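Glycerol uptake operon antiterminator regulatory protein (Listeria monocytogenes str. 4b, PDB 3KTS) probably regulates the glycerol uptake operon by transcription antitermination in response to glycerol-3-phosphate, using a TIM-barrel domain. Local coordinates at residues Q10-A16 and L30-L36; M22-L28 and Y49-K55; I123-D129 and L149-V153; P83-T89 and M102-R107. All coordinates share one frame; numbering follows the deposited sequence.

Contact 1: Q10-A16 and L30-L36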
# COMPACT_ATOMS: atom_id res chain seq x y z
N GLN A 10 -2.64 12.34 -5.94
CA GLN A 10 -3.50 11.76 -4.93
C GLN A 10 -2.68 11.56 -3.67
O GLN A 10 -1.81 10.70 -3.62
CB GLN A 10 -4.09 10.44 -5.40
CG GLN A 10 -5.19 9.93 -4.50
CD GLN A 10 -5.62 8.54 -4.84
OE1 GLN A 10 -5.30 8.03 -5.91
NE2 GLN A 10 -6.34 7.90 -3.92
N SER A 11 -2.97 12.38 -2.66
CA SER A 11 -2.17 12.45 -1.44
C SER A 11 -2.63 11.46 -0.37
O SER A 11 -1.81 10.85 0.30
CB SER A 11 -2.20 13.87 -0.88
OG SER A 11 -1.66 14.78 -1.82
N ILE A 12 -3.94 11.33 -0.22
CA ILE A 12 -4.51 10.36 0.70
C ILE A 12 -4.98 9.15 -0.09
O ILE A 12 -5.71 9.27 -1.08
CB ILE A 12 -5.66 10.98 1.56
CG1 ILE A 12 -5.10 11.73 2.76
CG2 ILE A 12 -6.60 9.91 2.10
CD1 ILE A 12 -4.77 13.17 2.49
N ILE A 13 -4.50 7.99 0.33
CA ILE A 13 -4.99 6.73 -0.17
C ILE A 13 -5.68 6.07 1.01
O ILE A 13 -5.02 5.56 1.91
CB ILE A 13 -3.85 5.84 -0.71
CG1 ILE A 13 -3.00 6.62 -1.73
CG2 ILE A 13 -4.43 4.58 -1.33
CD1 ILE A 13 -1.80 5.85 -2.28
N PRO A 14 -7.03 6.13 1.06
CA PRO A 14 -7.79 5.57 2.17
C PRO A 14 -7.56 4.08 2.35
O PRO A 14 -7.40 3.35 1.37
CB PRO A 14 -9.25 5.84 1.77
CG PRO A 14 -9.22 6.06 0.31
CD PRO A 14 -7.92 6.75 0.06
N ALA A 15 -7.55 3.64 3.60
CA ALA A 15 -7.28 2.25 3.93
C ALA A 15 -8.47 1.62 4.64
O ALA A 15 -8.80 2.00 5.76
CB ALA A 15 -6.01 2.15 4.80
N ALA A 16 -9.10 0.65 3.99
CA ALA A 16 -10.29 0.01 4.51
C ALA A 16 -9.97 -1.21 5.36
O ALA A 16 -9.26 -2.11 4.90
CB ALA A 16 -11.23 -0.38 3.37
N LEU A 30 -11.30 10.42 -4.42
CA LEU A 30 -10.01 9.75 -4.47
C LEU A 30 -10.11 8.43 -5.24
O LEU A 30 -11.00 7.63 -4.97
CB LEU A 30 -9.49 9.49 -3.05
CG LEU A 30 -9.52 10.67 -2.07
CD1 LEU A 30 -9.56 10.17 -0.63
CD2 LEU A 30 -8.34 11.63 -2.27
N THR A 31 -9.21 8.22 -6.20
CA THR A 31 -9.30 7.06 -7.10
C THR A 31 -8.70 5.74 -6.54
O THR A 31 -9.33 4.69 -6.66
CB THR A 31 -8.76 7.39 -8.53
OG1 THR A 31 -8.47 6.17 -9.24
CG2 THR A 31 -7.50 8.27 -8.49
N TYR A 32 -7.52 5.80 -5.94
CA TYR A 32 -6.89 4.61 -5.34
C TYR A 32 -7.27 4.35 -3.88
O TYR A 32 -7.30 5.27 -3.06
CB TYR A 32 -5.37 4.67 -5.45
CG TYR A 32 -4.83 4.13 -6.75
CD1 TYR A 32 -4.65 4.96 -7.86
CD2 TYR A 32 -4.48 2.79 -6.87
CE1 TYR A 32 -4.15 4.46 -9.05
CE2 TYR A 32 -3.98 2.28 -8.05
CZ TYR A 32 -3.82 3.12 -9.14
OH TYR A 32 -3.33 2.60 -10.31
N MET A 33 -7.56 3.09 -3.57
CA MET A 33 -7.90 2.68 -2.21
C MET A 33 -7.01 1.51 -1.74
O MET A 33 -6.39 0.82 -2.56
CB MET A 33 -9.37 2.29 -2.10
CG MET A 33 -9.71 0.92 -2.66
SD MET A 33 -11.05 0.14 -1.74
CE MET A 33 -12.48 0.91 -2.49
N VAL A 34 -6.96 1.30 -0.43
CA VAL A 34 -6.20 0.20 0.14
C VAL A 34 -7.10 -0.73 0.95
O VAL A 34 -7.89 -0.28 1.78
CB VAL A 34 -5.06 0.70 1.04
CG1 VAL A 34 -4.48 -0.45 1.85
CG2 VAL A 34 -3.97 1.36 0.19
N MET A 35 -6.98 -2.03 0.70
CA MET A 35 -7.79 -3.02 1.40
C MET A 35 -6.95 -3.86 2.35
O MET A 35 -6.06 -4.59 1.92
CB MET A 35 -8.51 -3.93 0.39
CG MET A 35 -9.99 -4.13 0.69
SD MET A 35 -10.82 -5.10 -0.58
CE MET A 35 -11.26 -3.82 -1.76
N LEU A 36 -7.23 -3.75 3.64
CA LEU A 36 -6.27 -4.13 4.67
C LEU A 36 -6.48 -5.58 5.10
O LEU A 36 -5.67 -6.45 4.78
CB LEU A 36 -6.39 -3.20 5.88
CG LEU A 36 -5.49 -1.96 5.88
CD1 LEU A 36 -6.02 -0.91 6.83
CD2 LEU A 36 -4.06 -2.34 6.23
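Strands 12-16 and 32-35 run parallel, their short axes 4.6 Å apart at closest and 27° from parallel, with Ala15 paired to Val34 and Ala16 to Met35. Three backbone hydrogen bonds zip them together: Val34 N to Pro14 O, Ala16 N to Val34 O and Leu36 N to Ala16 O. Before the strands pair, the side-chain amide of Gln10 takes over. Its CG lies anti to the backbone N (chi1 -169°) and the chain beyond is extended, which brings the amide alongside the backbone of Tyr32. Tyr32 N donates to Gln10 OE1 at 3.1 Å. Gln10 NE2 donates to Tyr32 O at 2.9 Å, in the carbonyl plane and on a lone pair. NE2 also reaches Ile12 O at 3.2 Å, so three bonds hold this buried amide. OE1 sits at the edge of the Tyr32 ring, in its plane.

Next to the amide, Leu30 CD1 packs on Pro14 CD at 3.9 Å. Ile13 CG2 meets Val34 CG2 at 3.6 Å, and Thr177 of strand 173-178 touches both residues. Leu36 CD1 reaches Ala15 CB at 3.7 Å, and the Leu36 side chain lies near a bound molecule of unknown identity. Helix 20-25 covers the opposite face from Ile13, Ala15 and Val34, at Pro14 and Met33. The two strands and this helix form a right-handed beta-alpha-beta unit of the TIM barrel.

Contact 2: M22-L28 and Y49-K55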
# COMPACT_ATOMS: atom_id res chain seq x y z
N MET A 22 -15.26 0.36 2.97
CA MET A 22 -15.15 0.54 1.53
C MET A 22 -16.39 1.22 0.94
O MET A 22 -16.32 1.85 -0.12
CB MET A 22 -14.81 -0.78 0.82
CG MET A 22 -15.98 -1.48 0.14
SD MET A 22 -15.41 -2.59 -1.14
CE MET A 22 -14.76 -3.92 -0.14
N GLU A 23 -17.53 1.08 1.64
CA GLU A 23 -18.75 1.80 1.28
C GLU A 23 -18.58 3.28 1.54
O GLU A 23 -19.00 4.11 0.73
CB GLU A 23 -19.95 1.26 2.07
CG GLU A 23 -21.02 0.61 1.21
CD GLU A 23 -20.53 -0.62 0.47
OE1 GLU A 23 -20.31 -0.52 -0.76
OE2 GLU A 23 -20.34 -1.67 1.11
N LYS A 24 -17.95 3.60 2.67
CA LYS A 24 -17.63 4.98 3.04
C LYS A 24 -16.75 5.64 1.98
O LYS A 24 -17.01 6.78 1.60
CB LYS A 24 -16.93 5.02 4.40
CG LYS A 24 -17.77 4.56 5.60
CD LYS A 24 -18.58 5.69 6.21
CE LYS A 24 -19.34 5.23 7.45
NZ LYS A 24 -20.22 6.30 7.99
N ILE A 25 -15.75 4.92 1.49
CA ILE A 25 -14.80 5.49 0.52
C ILE A 25 -15.24 5.39 -0.93
O ILE A 25 -14.59 5.93 -1.82
CB ILE A 25 -13.34 4.94 0.70
CG1 ILE A 25 -13.22 3.48 0.27
CG2 ILE A 25 -12.89 5.11 2.12
CD1 ILE A 25 -11.92 2.82 0.72
N LEU A 26 -16.37 4.72 -1.16
CA LEU A 26 -16.91 4.60 -2.51
C LEU A 26 -17.60 5.90 -2.92
O LEU A 26 -17.85 6.14 -4.11
CB LEU A 26 -17.87 3.41 -2.60
CG LEU A 26 -17.58 2.29 -3.62
CD1 LEU A 26 -16.16 1.75 -3.52
CD2 LEU A 26 -18.57 1.16 -3.44
N GLU A 27 -17.88 6.75 -1.93
CA GLU A 27 -18.51 8.05 -2.15
C GLU A 27 -17.48 9.17 -2.15
O GLU A 27 -17.79 10.32 -1.81
CB GLU A 27 -19.54 8.32 -1.05
CG GLU A 27 -20.52 7.18 -0.79
CD GLU A 27 -21.19 7.28 0.58
OE1 GLU A 27 -20.85 8.20 1.36
OE2 GLU A 27 -22.06 6.44 0.87
N LEU A 28 -16.24 8.86 -2.54
CA LEU A 28 -15.15 9.83 -2.47
C LEU A 28 -14.44 10.05 -3.80
O LEU A 28 -14.40 9.16 -4.66
CB LEU A 28 -14.15 9.43 -1.39
CG LEU A 28 -14.19 10.15 -0.04
CD1 LEU A 28 -15.52 10.01 0.69
CD2 LEU A 28 -13.05 9.62 0.83
N TYR A 49 -16.38 -5.31 -7.05
CA TYR A 49 -17.35 -4.30 -6.60
C TYR A 49 -16.71 -2.94 -6.37
O TYR A 49 -17.36 -1.91 -6.55
CB TYR A 49 -18.11 -4.76 -5.35
CG TYR A 49 -19.29 -3.87 -5.00
CD1 TYR A 49 -20.46 -3.91 -5.76
CD2 TYR A 49 -19.22 -2.98 -3.93
CE1 TYR A 49 -21.54 -3.09 -5.45
CE2 TYR A 49 -20.30 -2.16 -3.62
CZ TYR A 49 -21.45 -2.22 -4.38
OH TYR A 49 -22.51 -1.41 -4.07
N ALA A 50 -15.45 -2.94 -5.96
CA ALA A 50 -14.72 -1.69 -5.76
C ALA A 50 -14.26 -1.12 -7.09
O ALA A 50 -14.23 0.10 -7.27
CB ALA A 50 -13.56 -1.90 -4.83
N GLN A 51 -13.91 -2.01 -8.02
CA GLN A 51 -13.52 -1.60 -9.37
C GLN A 51 -14.73 -1.17 -10.22
O GLN A 51 -14.57 -0.42 -11.18
CB GLN A 51 -12.74 -2.71 -10.07
CG GLN A 51 -11.33 -2.88 -9.54
CD GLN A 51 -10.71 -4.20 -9.95
OE1 GLN A 51 -11.38 -5.22 -10.03
NE2 GLN A 51 -9.41 -4.18 -10.22
N ALA A 52 -15.92 -1.64 -9.84
CA ALA A 52 -17.16 -1.21 -10.49
C ALA A 52 -17.52 0.23 -10.13
O ALA A 52 -18.21 0.91 -10.89
CB ALA A 52 -18.31 -2.15 -10.12
N GLY A 53 -17.04 0.70 -8.98
CA GLY A 53 -17.27 2.07 -8.53
C GLY A 53 -16.15 3.03 -8.92
O GLY A 53 -15.99 4.09 -8.30
N GLY A 54 -15.37 2.65 -9.93
CA GLY A 54 -14.28 3.47 -10.45
C GLY A 54 -13.07 3.61 -9.53
O GLY A 54 -12.24 4.50 -9.72
N LYS A 55 -12.98 2.72 -8.54
CA LYS A 55 -11.89 2.75 -7.57
C LYS A 55 -10.86 1.68 -7.87
O LYS A 55 -11.21 0.51 -8.06
CB LYS A 55 -12.41 2.59 -6.13
CG LYS A 55 -13.43 3.64 -5.68
CD LYS A 55 -12.88 5.04 -5.87
CE LYS A 55 -13.97 6.08 -5.80
NZ LYS A 55 -14.34 6.36 -4.40
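Lys55 reaches across to the backbone carbonyl of Leu28. Leu26 packs beside Lys55, and Tyr49 meets Glu23 and the other branch of Leu26. This joins the C-terminal ends of two neighbouring outer helices of the TIM barrel, 20-25 and 43-52. Glu23 and Tyr49 cross at about a right angle, with carboxylate and ring planes 65° apart. Glu23 OE1 lies at the ring edge, in plane, 3.3 Å from Tyr49 CE2. The ring is brought to helix 20-25 by a CG anti to the backbone N (chi1 -170°). Leu26 CD2 approaches the Tyr49 ring obliquely, 3.7 Å from CE2, and Leu26 CD1 lies 4.0 Å from Lys55 CG. Deeper in, Met22 SD rests on Ala50 CB at 4.2 Å, and Met33 of strand 32-39 lies beneath Ala50 and Leu26.

Ile25 to Leu28 form a type I beta turn whose first and last carbonyls lie near the Lys55 ammonium group. Bends at chi2 and chi4 of Lys55 bring this group to the turn. The carbonyl dipoles there probably stabilise its positive charge. Lys55 NZ lies 2.6 Å from Ile25 O and donates a hydrogen bond to Leu28 O at 2.8 Å, tilted 23° from the carbonyl plane.

Contact 3: I123-D129 and L149-V153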
# COMPACT_ATOMS: atom_id res chain seq x y z
N ILE A 123 14.80 -4.62 -0.21
CA ILE A 123 14.42 -3.66 -1.25
C ILE A 123 15.41 -3.69 -2.41
O ILE A 123 15.01 -3.70 -3.58
CB ILE A 123 14.31 -2.22 -0.67
CG1 ILE A 123 13.05 -2.09 0.18
CG2 ILE A 123 14.29 -1.17 -1.77
CD1 ILE A 123 13.09 -0.92 1.14
N GLN A 124 16.70 -3.75 -2.07
CA GLN A 124 17.78 -3.81 -3.04
C GLN A 124 17.67 -5.07 -3.90
O GLN A 124 17.88 -5.02 -5.11
CB GLN A 124 19.14 -3.78 -2.34
CG GLN A 124 20.30 -3.36 -3.24
CD GLN A 124 20.20 -1.90 -3.69
OE1 GLN A 124 19.81 -1.02 -2.92
NE2 GLN A 124 20.55 -1.65 -4.95
N LYS A 125 17.33 -6.19 -3.25
CA LYS A 125 17.22 -7.48 -3.92
C LYS A 125 16.00 -7.57 -4.84
O LYS A 125 16.14 -7.90 -6.02
CB LYS A 125 17.22 -8.63 -2.89
CG LYS A 125 16.69 -9.97 -3.42
CD LYS A 125 16.92 -11.13 -2.46
CE LYS A 125 18.31 -11.74 -2.64
NZ LYS A 125 18.48 -13.02 -1.89
N VAL A 126 14.81 -7.27 -4.33
CA VAL A 126 13.58 -7.57 -5.06
C VAL A 126 13.11 -6.45 -5.99
O VAL A 126 12.26 -6.67 -6.86
CB VAL A 126 12.43 -8.04 -4.13
CG1 VAL A 126 12.90 -9.20 -3.23
CG2 VAL A 126 11.90 -6.88 -3.30
N GLN A 127 13.68 -5.26 -5.80
CA GLN A 127 13.38 -4.07 -6.60
C GLN A 127 11.89 -3.80 -6.72
O GLN A 127 11.31 -3.95 -7.80
CB GLN A 127 14.05 -4.15 -7.98
CG GLN A 127 15.55 -3.95 -7.97
CD GLN A 127 15.95 -2.60 -7.41
OE1 GLN A 127 15.43 -1.56 -7.84
NE2 GLN A 127 16.86 -2.61 -6.44
N PRO A 128 11.25 -3.38 -5.62
CA PRO A 128 9.81 -3.20 -5.69
C PRO A 128 9.47 -1.97 -6.50
O PRO A 128 10.29 -1.06 -6.63
CB PRO A 128 9.42 -3.01 -4.23
CG PRO A 128 10.60 -2.40 -3.60
CD PRO A 128 11.78 -3.01 -4.29
N ASP A 129 8.25 -1.94 -7.03
CA ASP A 129 7.76 -0.78 -7.77
C ASP A 129 7.58 0.41 -6.84
O ASP A 129 7.67 1.55 -7.27
CB ASP A 129 6.43 -1.11 -8.45
CG ASP A 129 6.55 -2.21 -9.49
OD1 ASP A 129 7.56 -2.23 -10.24
OD2 ASP A 129 5.62 -3.05 -9.58
N LEU A 149 17.87 5.18 -2.65
CA LEU A 149 17.81 4.50 -3.94
C LEU A 149 17.10 5.36 -4.98
O LEU A 149 17.45 5.34 -6.16
CB LEU A 149 17.09 3.16 -3.80
CG LEU A 149 17.65 2.21 -2.73
CD1 LEU A 149 16.78 2.23 -1.49
CD2 LEU A 149 17.76 0.79 -3.29
N HIS A 150 16.10 6.12 -4.54
CA HIS A 150 14.97 6.46 -5.38
C HIS A 150 14.32 5.21 -5.97
O HIS A 150 14.47 4.93 -7.16
CB HIS A 150 15.39 7.41 -6.50
CG HIS A 150 14.41 8.50 -6.79
ND1 HIS A 150 13.98 9.39 -5.82
CD2 HIS A 150 13.76 8.84 -7.93
CE1 HIS A 150 13.11 10.23 -6.36
NE2 HIS A 150 12.96 9.92 -7.63
N ILE A 151 13.61 4.47 -5.13
CA ILE A 151 12.22 4.12 -5.41
C ILE A 151 11.26 5.02 -4.64
O ILE A 151 11.57 5.48 -3.54
CB ILE A 151 11.93 2.65 -5.05
CG1 ILE A 151 12.77 1.71 -5.91
CG2 ILE A 151 10.45 2.35 -5.21
CD1 ILE A 151 13.36 0.54 -5.15
N PRO A 152 10.10 5.28 -5.23
CA PRO A 152 9.06 6.06 -4.56
C PRO A 152 8.56 5.38 -3.28
O PRO A 152 8.40 4.16 -3.26
CB PRO A 152 7.94 6.10 -5.60
CG PRO A 152 8.12 4.86 -6.39
CD PRO A 152 9.61 4.63 -6.45
N VAL A 153 8.34 6.17 -2.24
CA VAL A 153 7.81 5.64 -0.98
C VAL A 153 6.46 6.24 -0.57
O VAL A 153 6.25 7.45 -0.67
CB VAL A 153 8.86 5.64 0.21
CG1 VAL A 153 10.29 5.74 -0.30
CG2 VAL A 153 8.60 6.73 1.23
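Apolar contacts carry most of this contact, and Ile151 is at its centre. Its CD1 lies 3.9 Å from Ile123 CG2, and the two isoleucine side chains slide past each other in opposite directions. CD1 also meets Pro128 CD at 4.0 Å, where the side chains cross at about a right angle. With CG1 anti to the carbonyl carbon (chi1 -63°), Ile151 CD1 reaches Ile123 and the Pro128 ring, while CG2 lies against the backbone oxygens of Pro128 and Asp129. Leu149 adds to the apolar patch through CD1, which is 4.2 Å from Ile123 CG2.

Side chains also lie against backbone oxygens. Ile151 CG2 is 3.7 Å from Pro128 O and 3.6 Å from Asp129 O. Pro152 CG touches the same Asp129 O at 3.5 Å. No hydrogen bond joins the two segments directly.

Polar bonds act within 123-129 and around it. Gln127 leaves helical geometry with a positive phi of 50°. Its side chain turns back on the helix, and Gln127 NE2 donates to Gln124 O at 2.9 Å, with the acceptor in its amide plane. The N-H...O angle is 167°, close to straight. Lys98 of helix 91-99 binds the carbonyl oxygens of Val126 and Gln127. Asp129 OD2 accepts a bond from Ala104 N.

Each segment carries the chain from the end of a helix, 113-126 or 139-149, to a strand, 130-134 or 153-156. The contact thus joins two adjacent helix-to-strand connections of the TIM barrel.

Contact 4: P83-T89 and M102-R107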
# COMPACT_ATOMS: atom_id res chain seq x y z
N PRO A 83 -6.49 -7.24 -8.26
CA PRO A 83 -6.54 -5.84 -7.87
C PRO A 83 -5.66 -5.03 -8.81
O PRO A 83 -5.09 -5.58 -9.75
CB PRO A 83 -5.97 -5.85 -6.46
CG PRO A 83 -5.06 -7.01 -6.43
CD PRO A 83 -5.68 -8.04 -7.31
N ASP A 84 -5.54 -3.73 -8.56
CA ASP A 84 -4.71 -2.89 -9.41
C ASP A 84 -3.26 -2.87 -8.93
O ASP A 84 -2.35 -2.45 -9.66
CB ASP A 84 -5.31 -1.50 -9.50
CG ASP A 84 -6.71 -1.53 -10.09
OD1 ASP A 84 -6.85 -1.21 -11.29
OD2 ASP A 84 -7.67 -1.90 -9.37
N GLY A 85 -3.05 -3.34 -7.70
CA GLY A 85 -1.72 -3.50 -7.12
C GLY A 85 -1.77 -4.38 -5.89
O GLY A 85 -2.84 -4.56 -5.30
N ILE A 86 -0.63 -4.95 -5.51
CA ILE A 86 -0.54 -5.74 -4.28
C ILE A 86 0.51 -5.20 -3.30
O ILE A 86 1.51 -4.60 -3.69
CB ILE A 86 -0.31 -7.28 -4.51
CG1 ILE A 86 1.16 -7.58 -4.83
CG2 ILE A 86 -1.25 -7.84 -5.57
CD1 ILE A 86 1.67 -8.86 -4.18
N ILE A 87 0.24 -5.40 -2.01
CA ILE A 87 1.17 -4.99 -0.98
C ILE A 87 1.54 -6.21 -0.17
O ILE A 87 0.67 -6.91 0.34
CB ILE A 87 0.58 -3.91 -0.05
CG1 ILE A 87 0.19 -2.67 -0.86
CG2 ILE A 87 1.59 -3.53 1.05
CD1 ILE A 87 -0.76 -1.74 -0.15
N SER A 88 2.84 -6.47 -0.08
CA SER A 88 3.34 -7.53 0.75
C SER A 88 4.62 -7.12 1.48
O SER A 88 5.32 -6.19 1.08
CB SER A 88 3.60 -8.79 -0.08
OG SER A 88 4.04 -9.84 0.76
N THR A 89 4.90 -7.83 2.56
CA THR A 89 6.08 -7.58 3.35
C THR A 89 7.13 -8.63 2.96
O THR A 89 8.33 -8.46 3.19
CB THR A 89 5.71 -7.62 4.85
OG1 THR A 89 6.39 -6.57 5.55
CG2 THR A 89 5.99 -8.98 5.48
N MET A 102 2.32 -6.72 -12.13
CA MET A 102 1.50 -6.09 -11.10
C MET A 102 2.28 -5.01 -10.38
O MET A 102 3.51 -5.10 -10.25
CB MET A 102 1.06 -7.11 -10.07
CG MET A 102 -0.35 -7.57 -10.22
SD MET A 102 -1.54 -6.57 -9.32
CE MET A 102 -2.87 -7.75 -9.43
N LEU A 103 1.55 -4.01 -9.90
CA LEU A 103 2.12 -2.95 -9.09
C LEU A 103 2.46 -3.57 -7.74
O LEU A 103 1.58 -3.80 -6.91
CB LEU A 103 1.11 -1.82 -8.91
CG LEU A 103 1.47 -0.33 -8.87
CD1 LEU A 103 0.57 0.37 -7.87
CD2 LEU A 103 2.92 -0.05 -8.53
N ALA A 104 3.74 -3.88 -7.55
CA ALA A 104 4.21 -4.48 -6.31
C ALA A 104 4.80 -3.42 -5.38
O ALA A 104 5.87 -2.87 -5.65
CB ALA A 104 5.23 -5.56 -6.61
N ILE A 105 4.09 -3.14 -4.29
CA ILE A 105 4.60 -2.24 -3.26
C ILE A 105 5.04 -3.03 -2.00
O ILE A 105 4.30 -3.87 -1.50
CB ILE A 105 3.66 -1.00 -2.99
CG1 ILE A 105 3.45 -0.75 -1.49
CG2 ILE A 105 2.32 -1.09 -3.79
CD1 ILE A 105 2.54 0.42 -1.21
N GLN A 106 6.26 -2.77 -1.53
CA GLN A 106 6.84 -3.51 -0.42
C GLN A 106 6.69 -2.79 0.92
O GLN A 106 7.09 -1.64 1.06
CB GLN A 106 8.31 -3.82 -0.67
CG GLN A 106 8.88 -4.88 0.27
CD GLN A 106 10.40 -4.91 0.30
OE1 GLN A 106 11.01 -5.07 1.36
NE2 GLN A 106 11.01 -4.74 -0.86
N ARG A 107 6.14 -3.50 1.90
CA ARG A 107 5.85 -2.92 3.20
C ARG A 107 7.05 -3.05 4.12
O ARG A 107 7.62 -4.12 4.27
CB ARG A 107 4.65 -3.62 3.81
CG ARG A 107 3.86 -2.73 4.72
CD ARG A 107 2.62 -3.43 5.23
NE ARG A 107 1.66 -2.49 5.81
CZ ARG A 107 0.62 -2.86 6.55
NH1 ARG A 107 0.39 -4.14 6.80
NH2 ARG A 107 -0.21 -1.93 7.03
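Four backbone hydrogen bonds tie strand 85-88 to strand 103-107. Ile86 N donates to Leu103 O at 2.9 Å, and Ile105 N donates to Ile86 O at 3.0 Å. Further on, Arg107 N reaches Ser88 O at 2.9 Å, from above the carbonyl plane. The bond from Ser88 N to Ile105 O is weak. Past the end of strand 85-88, Thr89 OG1 donates to Arg107 O at 3.0 Å, also from above the carbonyl plane. Thr89 N and Ser88 OG are held by Asp62. The extended Arg107 side chain leads away to a salt bridge with Glu132, near a bound molecule of unknown identity.

On one face of the sheet, Ile87 and Ile105 lie side by side and point the same way, their CG1 atoms 3.8 Å apart. Ile87 CG2 is 4.1 Å from Arg107 CB. Just before strand 103-107, Met102 packs against Pro83 and Ile86. A bend at chi2 (-90°) turns its end across Pro83, where Met102 CE meets Pro83 CD at 3.5 Å. Met102 SD lies 4.0 Å from Ile86 CG2, and those side chains cross at about a right angle. On the opposite face from Ile87 and Ile105, Ala97 of helix 91-99 touches Ile86; it also touches Met102.

Strand 85-88, helix 91-99 and strand 103-109 form a parallel beta-alpha-beta unit, the repeating element of the TIM barrel.

Overall arrangement
Contacts 1 and 4 are parallel strand pairs of the same curled sheet, their centres about 13 Å apart. They meet inside the barrel, where Leu36 CD2 is 4.0 Å from Arg107 NH2. Each side chain lies near bound material of unknown identity, about 4 Å for Leu36 and about 3 Å for Arg107 (nearest atoms), which may mark a pocket. Contact 2 lies outside contact 1, and Ile25 packs on both Pro14 and Met33. Gln51 NE2 links contact 2 to contact 4 by a probable hydrogen bond to Asp84 OD2, 3.0 Å long. Contact 3 joins contact 4 in the same way, with Asp129 OD2 2.9 Å from Ala104 N. Contacts 2 and 3 lie on opposite sides of the chain's centre, about 29 Å apart between centres.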